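Side-chain contacts in ESSC (Geobacillus thermodenitrificans, PDB 5FWH), which forms the N-terminal forkhead-associated region of EssC, an FtsK/SpoIIIE-type ATPase component of the bacterial type VII secretion apparatus: residues A[6-9]-A[10-13]; A[63-66]-A[67-70]. All blocks are in the same frame, centred on the assembly; numbering follows the deposited sequence.

Interaction 1: residues A[6-9]-A[10-13]; sequences VLYE and TYCQ
Val-6 and Gln-13 form the pair farthest from the turn in this part of a beta hairpin with a two-residue loop, a type II' turn from Tyr-8 to Tyr-11, which links strands 3-8 and 11-16 at the margin of an antiparallel sheet of the FHA fold. Both backbone bonds of the pair are made, and Val-6 N to Gln-13 O, at 2.7 Å, is almost straight. Leu-7 forms the non-hydrogen-bonded pair with Cys-12, and its branch point CG rests 3.9 Å from Cys-12 SG; on this face both side chains also touch Phe-143. On the opposite face, shared with Val-6, Tyr-11 and Gln-13, Tyr-8 makes most of the side-chain contacts. With chi1 at 58°, CG lies between the backbone N and the carbonyl carbon, which swings the ring across to the partner strand. There Tyr-11 CB sits over one ring face, 4.1 Å from the Tyr-8 ring centroid in a CH-pi contact, while the two aromatic rings meet obliquely, their planes at 44°. At the far end of the Tyr-8 ring, OH accepts a hydrogen bond from Gln-13 NE2 (2.8 Å), the oxygen lying in the plane of the amide. That amide nitrogen also bonds Thr-35 O, so two acceptors fix its rotation. A leucine in place of Tyr-8 would probably leave Gln-13 NE2 without its hydroxyl mate and take away the ring face over which Tyr-11 CB sits. Glu-9 takes the first corner of the turn with a positive phi (41°), as type II' geometry requires, and its carboxylate reaches Ser-38 OG. Its CB lies 4.1 Å from Tyr-11 CD2, obliquely to that ring. A water at the turn lies 3.0 Å from Glu-9 O and 2.9 Å from Tyr-11 O.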
loop_
_atom_site.group_PDB
_atom_site.type_symbol
_atom_site.label_atom_id
_atom_site.label_comp_id
_atom_site.label_asym_id
_atom_site.label_seq_id
_atom_site.Cartn_x
_atom_site.Cartn_y
_atom_site.Cartn_z
ATOM N N VAL A 6 -5.947 -0.253 5.329
ATOM C CA VAL A 6 -7.388 -0.391 5.458
ATOM C C VAL A 6 -8.070 -0.021 4.086
ATOM O O VAL A 6 -8.057 1.096 3.629
ATOM C CB VAL A 6 -7.863 0.488 6.592
ATOM C CG1 VAL A 6 -9.394 0.407 6.767
ATOM C CG2 VAL A 6 -7.100 0.096 7.855
ATOM N N LEU A 7 -8.601 -1.043 3.466
ATOM C CA LEU A 7 -9.222 -0.988 2.197
ATOM C C LEU A 7 -10.729 -1.186 2.360
ATOM O O LEU A 7 -11.159 -2.097 3.017
ATOM C CB LEU A 7 -8.683 -2.084 1.272
ATOM C CG LEU A 7 -7.162 -1.957 1.006
ATOM C CD1 LEU A 7 -6.362 -2.832 1.992
ATOM C CD2 LEU A 7 -6.840 -2.384 -0.431
ATOM N N TYR A 8 -11.464 -0.305 1.691
ATOM C CA TYR A 8 -12.936 -0.318 1.677
ATOM C C TYR A 8 -13.404 0.589 0.524
ATOM O O TYR A 8 -12.660 1.535 0.126
ATOM C CB TYR A 8 -13.459 0.197 3.011
ATOM C CG TYR A 8 -12.974 1.584 3.326
ATOM C CD1 TYR A 8 -11.693 1.793 3.822
ATOM C CD2 TYR A 8 -13.788 2.692 3.146
ATOM C CE1 TYR A 8 -11.248 3.027 4.125
ATOM C CE2 TYR A 8 -13.328 3.957 3.419
ATOM C CZ TYR A 8 -12.056 4.107 3.925
ATOM O OH TYR A 8 -11.572 5.347 4.209
ATOM N N GLU A 9 -14.610 0.313 -0.023
ATOM C CA GLU A 9 -15.119 1.002 -1.205
ATOM C C GLU A 9 -13.976 1.174 -2.222
ATOM O O GLU A 9 -13.409 0.173 -2.628
ATOM C CB GLU A 9 -15.813 2.320 -0.844
ATOM C CG GLU A 9 -16.932 2.118 0.190
ATOM C CD GLU A 9 -18.049 3.176 0.201
ATOM O OE1 GLU A 9 -18.316 3.832 -0.858
ATOM O OE2 GLU A 9 -18.687 3.345 1.276
ATOM N N THR A 10 -13.633 2.414 -2.581
ATOM C CA THR A 10 -12.578 2.734 -3.550
ATOM C C THR A 10 -11.377 3.470 -2.874
ATOM O O THR A 10 -10.693 4.292 -3.490
ATOM C CB THR A 10 -13.199 3.643 -4.623
ATOM O OG1 THR A 10 -13.803 4.787 -3.976
ATOM C CG2 THR A 10 -14.244 2.851 -5.449
ATOM N N TYR A 11 -11.194 3.234 -1.578
ATOM C CA TYR A 11 -10.196 3.924 -0.773
ATOM C C TYR A 11 -9.255 2.910 -0.176
ATOM O O TYR A 11 -9.634 1.742 -0.010
ATOM C CB TYR A 11 -10.855 4.701 0.363
ATOM C CG TYR A 11 -11.845 5.676 -0.230
ATOM C CD1 TYR A 11 -11.393 6.754 -0.987
ATOM C CD2 TYR A 11 -13.232 5.450 -0.124
ATOM C CE1 TYR A 11 -12.303 7.626 -1.610
ATOM C CE2 TYR A 11 -14.127 6.307 -0.713
ATOM C CZ TYR A 11 -13.658 7.386 -1.451
ATOM O OH TYR A 11 -14.548 8.219 -2.021
ATOM N N CYS A 12 -8.040 3.388 0.131
ATOM C CA CYS A 12 -7.100 2.640 0.921
ATOM C C CYS A 12 -6.487 3.671 1.868
ATOM O O CYS A 12 -5.962 4.691 1.386
ATOM C CB CYS A 12 -6.023 2.062 0.006
ATOM S SG CYS A 12 -4.719 1.110 0.841
ATOM N N GLN A 13 -6.634 3.463 3.170
ATOM C CA GLN A 13 -5.915 4.271 4.189
ATOM C C GLN A 13 -4.772 3.433 4.704
ATOM O O GLN A 13 -4.928 2.214 4.868
ATOM C CB GLN A 13 -6.768 4.521 5.391
ATOM C CG GLN A 13 -7.911 5.449 5.123
ATOM C CD GLN A 13 -8.595 5.927 6.390
ATOM O OE1 GLN A 13 -7.956 6.329 7.380
ATOM N NE2 GLN A 13 -9.915 5.955 6.336
HETATM O O HOH W 1 -10.659 -0.371 -1.657
#

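Interaction 2: residues A[63-66]-A[67-70]; sequences GRQI and GELK
Gln-65 and Glu-68 are joined by one side-chain hydrogen bond, from Gln-65 NE2 to Glu-68 OE2 at 2.9 Å. It is well bent, with an angle of 133° at the hydrogen. The carboxylate oxygen offers its anti lone pair, on the side away from OE1, and lies close to the amide plane, yet the amide and carboxylate planes are turned 51° apart. Both chains are extended beyond CG and cross obliquely, which brings the amide nitrogen to the carboxylate; Glu-68 CG also comes within 3.2 Å of Gln-65 NE2. Van der Waals contact with the backbone follows the same path: Gln-65 CG passes 3.4 Å from Gly-67 O. In between lies a classic beta bulge on edge strand 65-69, where Ile-66 and Gly-67 both face Val-59 of the neighbouring strand 57-60. The extra residue probably accounts for side chains three positions apart emerging on one side. Gly-67 is nearly fully stretched, and a beta carbon there would clash with Ile-66 O. Ile-66 adds apolar packing: its CB points to the side opposite that of Gln-65, and the side chain touches Val-59 and Ile-77.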
loop_
_atom_site.group_PDB
_atom_site.type_symbol
_atom_site.label_atom_id
_atom_site.label_comp_id
_atom_site.label_asym_id
_atom_site.label_seq_id
_atom_site.Cartn_x
_atom_site.Cartn_y
_atom_site.Cartn_z
ATOM N N GLY A 63 -14.830 -7.360 20.425
ATOM C CA GLY A 63 -14.051 -7.840 21.546
ATOM C C GLY A 63 -13.790 -9.330 21.456
ATOM O O GLY A 63 -13.116 -9.895 22.336
ATOM N N ARG A 64 -14.293 -9.972 20.396
ATOM C CA ARG A 64 -13.946 -11.344 20.132
ATOM C C ARG A 64 -13.101 -11.453 18.863
ATOM O O ARG A 64 -13.284 -10.696 17.871
ATOM C CB ARG A 64 -15.171 -12.269 20.103
ATOM C CG ARG A 64 -16.312 -11.908 19.162
ATOM C CD ARG A 64 -17.586 -12.580 19.659
ATOM N NE ARG A 64 -18.705 -12.178 18.822
ATOM C CZ ARG A 64 -19.986 -12.125 19.192
ATOM N NH1 ARG A 64 -20.408 -12.476 20.425
ATOM N NH2 ARG A 64 -20.873 -11.727 18.293
ATOM N N GLN A 65 -12.187 -12.408 18.938
ATOM C CA GLN A 65 -11.206 -12.646 17.905
ATOM C C GLN A 65 -11.841 -13.277 16.641
ATOM O O GLN A 65 -12.706 -14.144 16.717
ATOM C CB GLN A 65 -10.066 -13.493 18.452
ATOM C CG GLN A 65 -8.733 -13.174 17.770
ATOM C CD GLN A 65 -7.545 -13.764 18.511
ATOM O OE1 GLN A 65 -7.320 -13.466 19.683
ATOM N NE2 GLN A 65 -6.787 -14.614 17.836
ATOM N N ILE A 66 -11.492 -12.727 15.492
ATOM C CA ILE A 66 -11.935 -13.249 14.222
ATOM C C ILE A 66 -10.736 -13.596 13.359
ATOM O O ILE A 66 -10.916 -14.141 12.267
ATOM C CB ILE A 66 -12.899 -12.294 13.498
ATOM C CG1 ILE A 66 -12.247 -10.920 13.262
ATOM C CG2 ILE A 66 -14.182 -12.130 14.312
ATOM C CD1 ILE A 66 -12.978 -10.059 12.257
ATOM N N GLY A 67 -9.523 -13.327 13.858
ATOM C CA GLY A 67 -8.313 -13.671 13.114
ATOM C C GLY A 67 -7.036 -13.222 13.793
ATOM O O GLY A 67 -7.034 -12.598 14.855
ATOM N N GLU A 68 -5.937 -13.592 13.181
ATOM C CA GLU A 68 -4.664 -13.045 13.552
ATOM C C GLU A 68 -3.976 -12.755 12.272
ATOM O O GLU A 68 -4.128 -13.527 11.347
ATOM C CB GLU A 68 -3.855 -14.058 14.329
ATOM C CG GLU A 68 -4.552 -14.519 15.577
ATOM C CD GLU A 68 -3.653 -15.348 16.479
ATOM O OE1 GLU A 68 -2.439 -15.530 16.135
ATOM O OE2 GLU A 68 -4.170 -15.804 17.536
ATOM N N LEU A 69 -3.235 -11.660 12.202
ATOM C CA LEU A 69 -2.535 -11.321 11.033
ATOM C C LEU A 69 -1.052 -11.498 11.291
ATOM O O LEU A 69 -0.484 -10.954 12.255
ATOM C CB LEU A 69 -2.827 -9.861 10.600
ATOM C CG LEU A 69 -4.260 -9.551 10.205
ATOM C CD1 LEU A 69 -4.467 -8.070 10.182
ATOM C CD2 LEU A 69 -4.583 -10.198 8.839
ATOM N N LYS A 70 -0.419 -12.226 10.392
ATOM C CA LYS A 70 1.017 -12.340 10.357
ATOM C C LYS A 70 1.509 -11.311 9.384
ATOM O O LYS A 70 0.729 -10.708 8.630
ATOM C CB LYS A 70 1.443 -13.745 9.910
ATOM C CG LYS A 70 0.874 -14.840 10.797
ATOM C CD LYS A 70 1.588 -16.189 10.660
ATOM C CE LYS A 70 1.949 -16.568 9.217
ATOM N NZ LYS A 70 0.778 -16.670 8.297
#

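Overall arrangement
Interactions 1 and 2 occupy separate sheets of the same N-terminal FHA region: the 6-13 hairpin lies at the edge of a four-stranded antiparallel sheet, whereas 63-70 runs along the outermost strand of a mixed one. Their centres are 20 Å apart and their nearest atoms about 9 Å, so they do not touch. Strand 73-77, at the far edge of the sheet that carries interaction 1, receives Ile-66 and Leu-69 from interaction 2, giving the two sheets a point of apposition. Interaction 1 is partly buried, its centre about 10 Å from the centre of the chain, and residues of the second half of the chain, including Phe-143, pack on it; interaction 2 is a surface contact whose centre lies about 21 Å from the centre of the chain.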